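Local coordinates for protein multicopper oxidase (Arthrobacter sp. FB24, PDB 3GDC) that probably oxidises phenol-type substrates and reduces dioxygen to water, as laccases do, using copper sites that include ones built between neighbouring subunits, at residues K265-A270 with M281-V286; S220-G225 with T243-Q248; V197-H202 with L258-P263; G10-A15 with P189-D194. All blocks are in the same frame, centred on the assembly; numbering follows the deposited sequence.

Contacts 1, 2 and 3 share one five-stranded sheet of the second cupredoxin-like domain. Contact 1 pairs its strands 264-269 and 281-287. Contact 2 pairs strands 218-223 and 245-249 beside it, with centres about 11 Å apart. His269 of contact 1 and His224 of contact 2 bind the same copper, which His134 of a neighbouring subunit also binds. His222 of contact 2 binds a further copper. Contact 3 joins the far outer strand, 197-200, to the loop between the two sheets. The side chain of Phe260 in that loop lies about 11 Å from a copper. Contact 4 packs helix 13-18, near the N-terminus, against helix 191-194, its centre about 13 Å from that of contact 1.

Contact 1: residues K265-A270 with M281-V286; sequences KFMFHA and MGFFEV. With CU (copper (II) ion), chain G.
Lys265 reaches across to Phe283 and lays its extended chain against the ring. Its CD sits over the ring face, 4.3 Å from the Phe283 centroid. Its NZ makes an off-centre cation-pi contact, 27° from the ring normal. The same lysine passes Glu285, where Lys265 CG is 3.2 Å from Glu285 OE1. The two charged ends are near each other but do not touch. Phe283 has CG anti to its own carbonyl carbon (chi1 -67°), which swings the ring between Lys265 and Met267. The Met267 chain bends at its last torsion and brings CE to 3.7 Å from Phe283 CE1. That methyl also meets CE of Met281. Phe268 lies on the opposite side of the sheet. Phe284 CE2 covers one face of its ring, and the rings meet obliquely, with planes 51° apart. Gly282 N lies over the other face. Gly282 has no side chain, and a CB there would come tight against Phe268 CE2. The two strands run antiparallel. Phe266 and Phe284 exchange two backbone hydrogen bonds, and so do Phe268 and Gly282. Gly282 N to Phe268 O measures 2.8 Å. On the side of Lys265 and Phe283, His269 NE2 binds copper at 1.9 Å, and its ND1 donates to Ala270 O, which fixes the turn of the ring. His224 of the same chain and His134 of a neighbouring subunit bind the same metal. Strand 218-223 flanks strand 264-269, and strand 197-200 flanks strand 281-287, so strand 264-269 is the central one of five.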
loop_
_atom_site.group_PDB
_atom_site.type_symbol
_atom_site.label_atom_id
_atom_site.label_comp_id
_atom_site.label_asym_id
_atom_site.label_seq_id
_atom_site.Cartn_x
_atom_site.Cartn_y
_atom_site.Cartn_z
ATOM N N LYS A 265 16.810 21.561 11.305
ATOM C CA LYS A 265 16.321 20.244 11.712
ATOM C C LYS A 265 14.997 19.897 11.044
ATOM O O LYS A 265 14.026 20.662 11.134
ATOM C CB LYS A 265 16.113 20.199 13.225
ATOM C CG LYS A 265 17.297 19.751 14.040
ATOM C CD LYS A 265 16.827 19.466 15.455
ATOM C CE LYS A 265 17.948 18.977 16.345
ATOM N NZ LYS A 265 17.384 18.444 17.623
ATOM N N PHE A 266 14.956 18.736 10.391
ATOM C CA PHE A 266 13.754 18.253 9.721
ATOM C C PHE A 266 13.424 16.844 10.181
ATOM O O PHE A 266 14.212 15.914 9.982
ATOM C CB PHE A 266 13.937 18.322 8.205
ATOM C CG PHE A 266 14.123 19.722 7.699
ATOM C CD1 PHE A 266 13.017 20.501 7.377
ATOM C CD2 PHE A 266 15.396 20.279 7.594
ATOM C CE1 PHE A 266 13.167 21.809 6.920
ATOM C CE2 PHE A 266 15.570 21.602 7.144
ATOM C CZ PHE A 266 14.450 22.365 6.801
ATOM N N MET A 267 12.274 16.699 10.832
ATOM C CA MET A 267 11.854 15.397 11.350
ATOM C C MET A 267 11.595 14.395 10.215
ATOM O O MET A 267 11.164 14.765 9.120
ATOM C CB MET A 267 10.606 15.548 12.218
ATOM C CG MET A 267 10.279 14.334 13.069
ATOM S SD MET A 267 8.855 14.664 14.125
ATOM C CE MET A 267 9.647 15.532 15.466
ATOM N N PHE A 268 11.908 13.132 10.476
ATOM C CA PHE A 268 11.470 12.048 9.601
ATOM C C PHE A 268 10.955 10.913 10.471
ATOM O O PHE A 268 11.493 10.656 11.562
ATOM C CB PHE A 268 12.553 11.612 8.598
ATOM C CG PHE A 268 13.702 10.856 9.204
ATOM C CD1 PHE A 268 13.821 9.473 9.013
ATOM C CD2 PHE A 268 14.685 11.522 9.928
ATOM C CE1 PHE A 268 14.895 8.765 9.584
ATOM C CE2 PHE A 268 15.752 10.833 10.486
ATOM C CZ PHE A 268 15.861 9.446 10.310
ATOM N N HIS A 269 9.881 10.264 10.020
ATOM C CA HIS A 269 9.233 9.237 10.835
ATOM C C HIS A 269 8.203 8.467 10.029
ATOM O O HIS A 269 7.839 8.868 8.921
ATOM C CB HIS A 269 8.542 9.879 12.052
ATOM C CG HIS A 269 7.572 10.956 11.690
ATOM N ND1 HIS A 269 6.247 10.704 11.410
ATOM C CD2 HIS A 269 7.737 12.294 11.557
ATOM C CE1 HIS A 269 5.637 11.842 11.125
ATOM N NE2 HIS A 269 6.524 12.819 11.201
ATOM N N ALA A 270 7.714 7.369 10.588
ATOM C CA ALA A 270 6.554 6.698 10.011
ATOM C C ALA A 270 5.367 7.656 10.067
ATOM O O ALA A 270 5.182 8.351 11.066
ATOM C CB ALA A 270 6.232 5.447 10.795
ATOM N N MET A 281 11.103 7.474 14.775
ATOM C CA MET A 281 11.195 8.903 14.494
ATOM C C MET A 281 12.620 9.407 14.718
ATOM O O MET A 281 13.343 8.898 15.570
ATOM C CB MET A 281 10.180 9.712 15.326
ATOM C CG MET A 281 10.380 9.687 16.816
ATOM S SD MET A 281 9.220 10.762 17.737
ATOM C CE MET A 281 9.214 12.225 16.754
ATOM N N GLY A 282 13.011 10.394 13.924
ATOM C CA GLY A 282 14.314 11.037 14.061
ATOM C C GLY A 282 14.327 12.391 13.374
ATOM O O GLY A 282 13.279 12.896 12.959
ATOM N N PHE A 283 15.519 12.975 13.271
ATOM C CA PHE A 283 15.726 14.225 12.552
ATOM C C PHE A 283 16.849 14.093 11.543
ATOM O O PHE A 283 17.827 13.373 11.789
ATOM C CB PHE A 283 16.162 15.337 13.506
ATOM C CG PHE A 283 15.117 15.749 14.488
ATOM C CD1 PHE A 283 14.049 16.551 14.090
ATOM C CD2 PHE A 283 15.219 15.364 15.821
ATOM C CE1 PHE A 283 13.075 16.950 15.014
ATOM C CE2 PHE A 283 14.258 15.760 16.748
ATOM C CZ PHE A 283 13.185 16.548 16.343
ATOM N N PHE A 284 16.711 14.820 10.437
ATOM C CA PHE A 284 17.866 15.234 9.633
ATOM C C PHE A 284 18.337 16.580 10.160
ATOM O O PHE A 284 17.521 17.445 10.497
ATOM C CB PHE A 284 17.501 15.398 8.164
ATOM C CG PHE A 284 17.354 14.105 7.429
ATOM C CD1 PHE A 284 18.434 13.546 6.752
ATOM C CD2 PHE A 284 16.126 13.443 7.413
ATOM C CE1 PHE A 284 18.281 12.334 6.073
ATOM C CE2 PHE A 284 15.972 12.233 6.728
ATOM C CZ PHE A 284 17.053 11.688 6.057
ATOM N N GLU A 285 19.651 16.738 10.253
ATOM C CA GLU A 285 20.261 18.029 10.571
ATOM C C GLU A 285 21.002 18.514 9.326
ATOM O O GLU A 285 22.021 17.937 8.931
ATOM C CB GLU A 285 21.205 17.894 11.765
ATOM C CG GLU A 285 21.877 19.212 12.178
ATOM C CD GLU A 285 20.916 20.170 12.847
ATOM O OE1 GLU A 285 20.502 19.890 13.995
ATOM O OE2 GLU A 285 20.579 21.211 12.230
ATOM N N VAL A 286 20.467 19.553 8.694
ATOM C CA VAL A 286 20.980 20.042 7.419
ATOM C C VAL A 286 21.894 21.231 7.691
ATOM O O VAL A 286 21.455 22.237 8.251
ATOM C CB VAL A 286 19.844 20.472 6.458
ATOM C CG1 VAL A 286 20.402 20.845 5.078
ATOM C CG2 VAL A 286 18.789 19.377 6.325
HETATM CU CU CU G . 5.906 14.605 11.522
#

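Contact 2: residues S220-G225 with T243-Q248; sequences SFHIHG and TDTISQ. With CU (copper (II) ion), chain G.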
loop_
_atom_site.group_PDB
_atom_site.type_symbol
_atom_site.label_atom_id
_atom_site.label_comp_id
_atom_site.label_asym_id
_atom_site.label_seq_id
_atom_site.Cartn_x
_atom_site.Cartn_y
_atom_site.Cartn_z
ATOM N N SER A 220 5.505 3.048 6.847
ATOM C CA SER A 220 5.619 4.218 5.992
ATOM C C SER A 220 6.803 5.082 6.399
ATOM O O SER A 220 7.488 4.801 7.394
ATOM C CB SER A 220 4.310 5.021 5.962
ATOM O OG SER A 220 4.007 5.555 7.235
ATOM N N PHE A 221 7.046 6.114 5.600
ATOM C CA PHE A 221 8.201 6.996 5.744
ATOM C C PHE A 221 7.794 8.373 5.288
ATOM O O PHE A 221 7.334 8.539 4.154
ATOM C CB PHE A 221 9.362 6.498 4.863
ATOM C CG PHE A 221 10.592 7.369 4.905
ATOM C CD1 PHE A 221 11.699 6.997 5.665
ATOM C CD2 PHE A 221 10.658 8.547 4.155
ATOM C CE1 PHE A 221 12.853 7.800 5.696
ATOM C CE2 PHE A 221 11.800 9.358 4.193
ATOM C CZ PHE A 221 12.894 8.981 4.958
ATOM N N HIS A 222 7.998 9.368 6.147
ATOM C CA HIS A 222 7.694 10.752 5.798
ATOM C C HIS A 222 8.821 11.651 6.259
ATOM O O HIS A 222 9.351 11.454 7.343
ATOM C CB HIS A 222 6.377 11.200 6.459
ATOM C CG HIS A 222 6.106 12.669 6.328
ATOM N ND1 HIS A 222 5.975 13.296 5.108
ATOM C CD2 HIS A 222 5.952 13.637 7.263
ATOM C CE1 HIS A 222 5.753 14.585 5.293
ATOM N NE2 HIS A 222 5.731 14.817 6.593
ATOM N N ILE A 223 9.176 12.636 5.436
ATOM C CA ILE A 223 10.175 13.638 5.796
ATOM C C ILE A 223 9.532 15.037 5.826
ATOM O O ILE A 223 8.862 15.436 4.872
ATOM C CB ILE A 223 11.387 13.604 4.824
ATOM C CG1 ILE A 223 12.372 14.730 5.114
ATOM C CG2 ILE A 223 10.929 13.663 3.357
ATOM C CD1 ILE A 223 13.189 14.512 6.323
ATOM N N HIS A 224 9.740 15.765 6.920
ATOM C CA HIS A 224 9.228 17.135 7.052
ATOM C C HIS A 224 9.927 18.103 6.119
ATOM O O HIS A 224 11.156 18.068 5.982
ATOM C CB HIS A 224 9.445 17.646 8.476
ATOM C CG HIS A 224 8.493 17.083 9.484
ATOM N ND1 HIS A 224 8.111 17.788 10.606
ATOM C CD2 HIS A 224 7.846 15.894 9.546
ATOM C CE1 HIS A 224 7.279 17.055 11.321
ATOM N NE2 HIS A 224 7.101 15.901 10.701
ATOM N N GLY A 225 9.137 18.981 5.509
ATOM C CA GLY A 225 9.636 20.107 4.712
ATOM C C GLY A 225 10.339 19.768 3.411
ATOM O O GLY A 225 10.952 20.639 2.786
ATOM N N THR A 243 7.322 12.764 -3.980
ATOM C CA THR A 243 6.429 12.831 -2.821
ATOM C C THR A 243 7.172 13.052 -1.510
ATOM O O THR A 243 8.396 13.089 -1.487
ATOM C CB THR A 243 5.535 11.561 -2.751
ATOM O OG1 THR A 243 4.499 11.754 -1.772
ATOM C CG2 THR A 243 6.359 10.317 -2.427
ATOM N N ASP A 244 6.425 13.204 -0.415
ATOM C CA ASP A 244 7.044 13.314 0.907
ATOM C C ASP A 244 6.707 12.151 1.835
ATOM O O ASP A 244 7.213 12.096 2.945
ATOM C CB ASP A 244 6.690 14.650 1.576
ATOM C CG ASP A 244 5.176 14.858 1.718
ATOM O OD1 ASP A 244 4.430 13.863 1.718
ATOM O OD2 ASP A 244 4.749 16.018 1.828
ATOM N N THR A 245 5.843 11.246 1.373
ATOM C CA THR A 245 5.391 10.101 2.163
ATOM C C THR A 245 5.288 8.872 1.261
ATOM O O THR A 245 4.681 8.942 0.198
ATOM C CB THR A 245 3.997 10.358 2.790
ATOM O OG1 THR A 245 4.040 11.547 3.585
ATOM C CG2 THR A 245 3.566 9.191 3.675
ATOM N N ILE A 246 5.885 7.760 1.685
ATOM C CA ILE A 246 5.734 6.504 0.949
ATOM C C ILE A 246 5.439 5.342 1.876
ATOM O O ILE A 246 5.789 5.382 3.059
ATOM C CB ILE A 246 6.972 6.169 0.054
ATOM C CG1 ILE A 246 8.276 6.167 0.851
ATOM C CG2 ILE A 246 7.047 7.078 -1.139
ATOM C CD1 ILE A 246 8.742 4.769 1.161
ATOM N N SER A 247 4.820 4.296 1.334
ATOM C CA SER A 247 4.495 3.112 2.130
ATOM C C SER A 247 5.174 1.862 1.569
ATOM O O SER A 247 5.460 1.786 0.360
ATOM C CB SER A 247 2.980 2.906 2.189
ATOM O OG SER A 247 2.462 2.616 0.898
ATOM N N GLN A 248 5.426 0.905 2.456
ATOM C CA GLN A 248 6.037 -0.374 2.106
ATOM C C GLN A 248 5.460 -1.470 2.987
ATOM O O GLN A 248 5.433 -1.333 4.205
ATOM C CB GLN A 248 7.550 -0.300 2.343
ATOM C CG GLN A 248 8.298 0.713 1.467
ATOM C CD GLN A 248 9.791 0.765 1.785
ATOM O OE1 GLN A 248 10.223 0.285 2.828
ATOM N NE2 GLN A 248 10.578 1.345 0.881
HETATM CU CU CU G . 5.906 14.605 11.522
#
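Asp244 meets His222 where strand 245-249, an outer strand, within this chain, of the five-stranded cupredoxin sheet, pairs antiparallel with strand 218-223. The latter strand leads into the His-X-His copper motif, His222-Ile223-His224. Asp244 O takes two donors. Ile223 N is one. His222 ND1, at 2.8 Å from Asp244 O, comes from above the carbonyl plane. The bond is bent, 145° at the hydrogen. The first torsion of His222 (chi1 171°) turns CG away from the backbone N and carries the ring alongside the Asp244 carboxylate, with the planes 87° apart. The second-shell Asp244 backbone thus orients His222, whose NE2 binds a copper together with His91 of a neighbouring subunit. The Asp244 carboxylate itself makes a salt bridge to Arg253 of that subunit. Thr245 follows, and its OG1 donates to Asp244 OD1 from above the carboxylate plane. This hydroxyl is also 3.0 Å from His222 ND1. Thr245 CA gives a CA-H...O contact to Phe221 O. Ile246 exchanges two backbone hydrogen bonds with Phe221. On the face away from His222, Ile246 CD1 lies 4.1 Å from Phe221 CB. At Ser247 the strands come close again in a non-hydrogen-bonded pair with Ser220, whose OG accepts from His271 N. There the CA atoms of Ser220 and Ser247 are 4.2 Å apart.

Contact 3: residues V197-H202 with L258-P263; sequences VKVKQH and LRFPYP
His202 N donates to Phe260 O at 2.8 Å, one of three direct hydrogen bonds between the end of strand 197-200 and the loop 259-263. Gln201 NE2 donates to Pro261 O, also at 2.8 Å. The acceptor lies in the plane of the Gln201 amide, but the donor stands above the Pro261 carbonyl plane. Arg259 NH1 completes the set, 2.9 Å from His202 O. Here the oxygen lies in the guanidinium plane and the nitrogen in the carbonyl plane. Gln201 reaches its acceptor with a fully stretched side chain, which leaves CA on the side away from N (chi1 -169°). A water adds a fourth link, donating to Lys200 O and accepting from Phe260 N. Further out, Gln201 lies side by side with Pro263, whose CD is 3.6 Å from Gln201 NE2. An alanine in place of Gln201 is likely to leave Pro261 O without this donor and open a gap beside Pro263. His202 brings CE1 to 3.6 Å from Pro261 O. On the buried side, Val199 CG2 sits over one face of the Phe260 ring, 4.1 Å from its centroid. Phe284 meets this same ring. Gln201 and His202 have backbone angles close to those of the central pair in a type II turn. Both segments run from one sheet of the domain to the other: the first leads from strand 197-200 to strand 205-211, the second from strand 253-258 to strand 264-269. Two connections that cross between the sheets of this cupredoxin-like sandwich are thus tied together here.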
loop_
_atom_site.group_PDB
_atom_site.type_symbol
_atom_site.label_atom_id
_atom_site.label_comp_id
_atom_site.label_asym_id
_atom_site.label_seq_id
_atom_site.Cartn_x
_atom_site.Cartn_y
_atom_site.Cartn_z
ATOM N N VAL A 197 20.576 12.697 11.618
ATOM C CA VAL A 197 21.319 12.373 10.397
ATOM C C VAL A 197 21.902 13.649 9.787
ATOM O O VAL A 197 21.159 14.516 9.334
ATOM C CB VAL A 197 20.406 11.686 9.363
ATOM C CG1 VAL A 197 21.209 11.275 8.129
ATOM C CG2 VAL A 197 19.721 10.474 9.976
ATOM N N LYS A 198 23.231 13.759 9.766
ATOM C CA LYS A 198 23.880 14.971 9.248
ATOM C C LYS A 198 24.031 14.948 7.729
ATOM O O LYS A 198 24.681 14.052 7.169
ATOM C CB LYS A 198 25.233 15.203 9.937
ATOM C CG LYS A 198 25.126 15.435 11.437
ATOM C CD LYS A 198 26.503 15.754 12.060
ATOM C CE LYS A 198 26.356 16.120 13.531
ATOM N NZ LYS A 198 27.652 16.573 14.151
ATOM N N VAL A 199 23.426 15.933 7.065
ATOM C CA VAL A 199 23.513 16.087 5.605
ATOM C C VAL A 199 23.835 17.549 5.247
ATOM O O VAL A 199 23.710 18.435 6.088
ATOM C CB VAL A 199 22.205 15.652 4.884
ATOM C CG1 VAL A 199 21.901 14.149 5.106
ATOM C CG2 VAL A 199 21.025 16.538 5.314
ATOM N N LYS A 200 24.239 17.792 4.005
ATOM C CA LYS A 200 24.597 19.141 3.569
ATOM C C LYS A 200 23.524 19.747 2.667
ATOM O O LYS A 200 23.009 19.079 1.780
ATOM C CB LYS A 200 25.945 19.120 2.841
ATOM C CG LYS A 200 27.123 18.794 3.739
ATOM C CD LYS A 200 28.367 18.469 2.929
ATOM C CE LYS A 200 29.323 17.610 3.747
ATOM N NZ LYS A 200 30.545 17.253 2.986
ATOM N N GLN A 201 23.203 21.023 2.894
ATOM C CA GLN A 201 22.254 21.753 2.050
ATOM C C GLN A 201 22.603 21.597 0.569
ATOM O O GLN A 201 23.778 21.714 0.182
ATOM C CB GLN A 201 22.254 23.240 2.445
ATOM C CG GLN A 201 21.141 24.079 1.853
ATOM C CD GLN A 201 21.266 25.555 2.225
ATOM O OE1 GLN A 201 22.253 25.974 2.846
ATOM N NE2 GLN A 201 20.276 26.348 1.836
ATOM N N HIS A 202 21.583 21.295 -0.235
ATOM C CA HIS A 202 21.666 21.210 -1.707
ATOM C C HIS A 202 22.293 19.921 -2.255
ATOM O O HIS A 202 22.174 19.645 -3.451
ATOM C CB HIS A 202 22.363 22.446 -2.330
ATOM C CG HIS A 202 21.729 23.755 -1.963
ATOM N ND1 HIS A 202 20.405 24.042 -2.219
ATOM C CD2 HIS A 202 22.245 24.858 -1.368
ATOM C CE1 HIS A 202 20.129 25.261 -1.787
ATOM N NE2 HIS A 202 21.228 25.777 -1.265
ATOM N N LEU A 258 16.864 12.956 -2.702
ATOM C CA LEU A 258 16.510 14.355 -2.500
ATOM C C LEU A 258 17.697 15.283 -2.271
ATOM O O LEU A 258 18.806 14.839 -2.001
ATOM C CB LEU A 258 15.496 14.488 -1.359
ATOM C CG LEU A 258 15.939 14.256 0.084
ATOM C CD1 LEU A 258 14.824 14.773 0.980
ATOM C CD2 LEU A 258 16.191 12.788 0.367
ATOM N N ARG A 259 17.438 16.587 -2.396
ATOM C CA ARG A 259 18.381 17.629 -2.002
ATOM C C ARG A 259 17.633 18.537 -1.030
ATOM O O ARG A 259 16.557 19.032 -1.363
ATOM C CB ARG A 259 18.838 18.445 -3.217
ATOM C CG ARG A 259 19.433 17.624 -4.337
ATOM C CD ARG A 259 19.746 18.493 -5.555
ATOM N NE ARG A 259 20.403 17.724 -6.619
ATOM C CZ ARG A 259 21.723 17.585 -6.749
ATOM N NH1 ARG A 259 22.558 18.162 -5.889
ATOM N NH2 ARG A 259 22.214 16.864 -7.756
ATOM N N PHE A 260 18.190 18.743 0.161
ATOM C CA PHE A 260 17.553 19.586 1.179
ATOM C C PHE A 260 17.836 21.060 0.870
ATOM O O PHE A 260 18.993 21.476 0.903
ATOM C CB PHE A 260 18.093 19.251 2.562
ATOM C CG PHE A 260 17.654 17.914 3.092
ATOM C CD1 PHE A 260 16.575 17.823 3.969
ATOM C CD2 PHE A 260 18.340 16.748 2.748
ATOM C CE1 PHE A 260 16.168 16.587 4.481
ATOM C CE2 PHE A 260 17.940 15.507 3.263
ATOM C CZ PHE A 260 16.859 15.426 4.126
ATOM N N PRO A 261 16.785 21.841 0.550
ATOM C CA PRO A 261 16.997 23.234 0.123
ATOM C C PRO A 261 17.338 24.205 1.256
ATOM O O PRO A 261 17.883 25.277 0.977
ATOM C CB PRO A 261 15.652 23.613 -0.507
ATOM C CG PRO A 261 14.660 22.778 0.225
ATOM C CD PRO A 261 15.358 21.472 0.519
ATOM N N TYR A 262 17.037 23.837 2.503
ATOM C CA TYR A 262 17.185 24.748 3.643
ATOM C C TYR A 262 17.911 24.101 4.822
ATOM O O TYR A 262 17.693 22.929 5.107
ATOM C CB TYR A 262 15.808 25.267 4.101
ATOM C CG TYR A 262 15.091 26.090 3.060
ATOM C CD1 TYR A 262 15.619 27.311 2.632
ATOM C CD2 TYR A 262 13.885 25.656 2.494
ATOM C CE1 TYR A 262 14.983 28.076 1.674
ATOM C CE2 TYR A 262 13.228 26.425 1.527
ATOM C CZ TYR A 262 13.794 27.637 1.119
ATOM O OH TYR A 262 13.183 28.426 0.165
ATOM N N PRO A 263 18.780 24.868 5.517
ATOM C CA PRO A 263 19.474 24.318 6.681
ATOM C C PRO A 263 18.520 24.160 7.857
ATOM O O PRO A 263 17.434 24.748 7.841
ATOM C CB PRO A 263 20.535 25.382 6.986
ATOM C CG PRO A 263 19.934 26.652 6.483
ATOM C CD PRO A 263 19.149 26.275 5.267
HETATM O O HOH W 1 20.801 17.806 0.616
#

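Contact 4: residues G10-A15 with P189-D194; sequences GIDPTA and PFHFMD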
loop_
_atom_site.group_PDB
_atom_site.type_symbol
_atom_site.label_atom_id
_atom_site.label_comp_id
_atom_site.label_asym_id
_atom_site.label_seq_id
_atom_site.Cartn_x
_atom_site.Cartn_y
_atom_site.Cartn_z
ATOM N N GLY A 10 24.682 -2.027 22.057
ATOM C CA GLY A 10 25.281 -3.098 21.268
ATOM C C GLY A 10 25.016 -2.949 19.779
ATOM O O GLY A 10 25.398 -3.819 18.996
ATOM N N ILE A 11 24.342 -1.857 19.400
ATOM C CA ILE A 11 24.079 -1.488 17.993
ATOM C C ILE A 11 24.383 0.006 17.819
ATOM O O ILE A 11 24.009 0.811 18.683
ATOM C CB ILE A 11 22.579 -1.715 17.603
ATOM C CG1 ILE A 11 22.140 -3.166 17.812
ATOM C CG2 ILE A 11 22.305 -1.285 16.156
ATOM C CD1 ILE A 11 20.616 -3.362 17.763
ATOM N N ASP A 12 25.057 0.373 16.726
ATOM C CA ASP A 12 25.277 1.789 16.376
ATOM C C ASP A 12 24.549 2.119 15.077
ATOM O O ASP A 12 25.097 1.934 13.989
ATOM C CB ASP A 12 26.770 2.117 16.251
ATOM C CG ASP A 12 27.044 3.617 16.058
ATOM O OD1 ASP A 12 26.115 4.416 15.797
ATOM O OD2 ASP A 12 28.224 4.007 16.166
ATOM N N PRO A 13 23.300 2.599 15.181
ATOM C CA PRO A 13 22.506 2.913 13.985
ATOM C C PRO A 13 23.147 3.951 13.059
ATOM O O PRO A 13 22.972 3.875 11.834
ATOM C CB PRO A 13 21.192 3.445 14.569
ATOM C CG PRO A 13 21.113 2.779 15.946
ATOM C CD PRO A 13 22.537 2.838 16.423
ATOM N N THR A 14 23.869 4.915 13.636
ATOM C CA THR A 14 24.555 5.935 12.834
ATOM C C THR A 14 25.625 5.307 11.948
ATOM O O THR A 14 25.734 5.644 10.769
ATOM C CB THR A 14 25.161 7.060 13.717
ATOM O OG1 THR A 14 24.092 7.781 14.334
ATOM C CG2 THR A 14 25.970 8.051 12.885
ATOM N N ALA A 15 26.405 4.394 12.524
ATOM C CA ALA A 15 27.422 3.670 11.769
ATOM C C ALA A 15 26.765 2.823 10.671
ATOM O O ALA A 15 27.201 2.837 9.507
ATOM C CB ALA A 15 28.240 2.802 12.701
ATOM N N PRO A 189 15.275 2.357 18.780
ATOM C CA PRO A 189 14.193 3.327 18.912
ATOM C C PRO A 189 14.723 4.715 19.290
ATOM O O PRO A 189 15.546 4.838 20.210
ATOM C CB PRO A 189 13.367 2.746 20.055
ATOM C CG PRO A 189 13.538 1.280 19.886
ATOM C CD PRO A 189 14.965 1.107 19.502
ATOM N N PHE A 190 14.276 5.724 18.546
ATOM C CA PHE A 190 14.591 7.149 18.792
ATOM C C PHE A 190 16.065 7.574 18.687
ATOM O O PHE A 190 16.405 8.714 19.036
ATOM C CB PHE A 190 14.062 7.613 20.160
ATOM C CG PHE A 190 12.592 7.382 20.375
ATOM C CD1 PHE A 190 11.643 8.100 19.650
ATOM C CD2 PHE A 190 12.157 6.495 21.350
ATOM C CE1 PHE A 190 10.276 7.901 19.870
ATOM C CE2 PHE A 190 10.789 6.293 21.582
ATOM C CZ PHE A 190 9.851 6.995 20.845
ATOM N N HIS A 191 16.937 6.699 18.186
ATOM C CA HIS A 191 18.358 7.053 18.066
ATOM C C HIS A 191 18.590 8.358 17.297
ATOM O O HIS A 191 19.415 9.197 17.716
ATOM C CB HIS A 191 19.166 5.901 17.446
ATOM C CG HIS A 191 20.580 6.264 17.106
ATOM N ND1 HIS A 191 21.605 6.209 18.028
ATOM C CD2 HIS A 191 21.139 6.683 15.946
ATOM C CE1 HIS A 191 22.734 6.580 17.447
ATOM N NE2 HIS A 191 22.479 6.866 16.183
ATOM N N PHE A 192 17.879 8.536 16.183
ATOM C CA PHE A 192 18.104 9.704 15.323
ATOM C C PHE A 192 17.392 10.974 15.826
ATOM O O PHE A 192 17.497 12.040 15.218
ATOM C CB PHE A 192 17.779 9.386 13.854
ATOM C CG PHE A 192 18.660 8.308 13.271
ATOM C CD1 PHE A 192 20.001 8.578 12.965
ATOM C CD2 PHE A 192 18.168 7.021 13.067
ATOM C CE1 PHE A 192 20.840 7.586 12.436
ATOM C CE2 PHE A 192 19.001 6.008 12.526
ATOM C CZ PHE A 192 20.340 6.297 12.214
ATOM N N MET A 193 16.695 10.848 16.949
ATOM C CA MET A 193 16.228 12.031 17.692
ATOM C C MET A 193 17.418 12.643 18.415
ATOM O O MET A 193 17.594 13.869 18.420
ATOM C CB MET A 193 15.144 11.674 18.709
ATOM C CG MET A 193 13.835 11.146 18.126
ATOM S SD MET A 193 12.925 12.394 17.197
ATOM C CE MET A 193 12.321 13.444 18.538
ATOM N N ASP A 194 18.234 11.780 19.013
ATOM C CA ASP A 194 19.395 12.213 19.804
ATOM C C ASP A 194 20.620 12.467 18.957
ATOM O O ASP A 194 21.471 13.298 19.315
ATOM C CB ASP A 194 19.718 11.178 20.879
ATOM C CG ASP A 194 18.644 11.093 21.931
ATOM O OD1 ASP A 194 17.977 12.125 22.175
ATOM O OD2 ASP A 194 18.465 10.004 22.518
#
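His191 and Thr14 are turned to meet: a chi1 of 171° extends the imidazole away from its own backbone N toward helix 13-18, and the threonine has OG1 anti to its carbonyl carbon (chi1 -66°). The contact joins the first turn of helix 13-18 to the short helix 191-194. Asp12 is the N-cap of the former. Its OD1 accepts weak bonds from Thr14 N and Ala15 N. The polar link across the contact is one short hydrogen bond, 2.6 Å between Thr14 OG1 and His191 NE2. Either atom could be the donor. The hydroxyl lies at the edge of the imidazole, near its plane. Pro13 takes one face of the same ring. Its CD stands 3.8 Å from the His191 centroid, only 7° off the normal, in a CH-pi contact. Pro13 CB is closer to the ring carbons, 3.5 Å from His191 CD2. One residue therefore covers the imidazole and the next grips its nitrogen, which should limit how far the ring can turn. A leucine in place of His191 would probably leave the Thr14 hydroxyl without this partner and Pro13 without a flat surface to pack on. Phe195 also meets the His191 ring, and the backbone of Phe192 bonds to Phe283 of the five-stranded sheet. Through Pro13 and Thr14, helix 13-18 packs beside the second cupredoxin-like domain. Phe192 completes the contact by bringing CZ of its ring against Pro13. This CZ is 3.8 Å from Pro13 CB, and Pro13 O sits at the ring edge, 3.6 Å from Phe192 CZ.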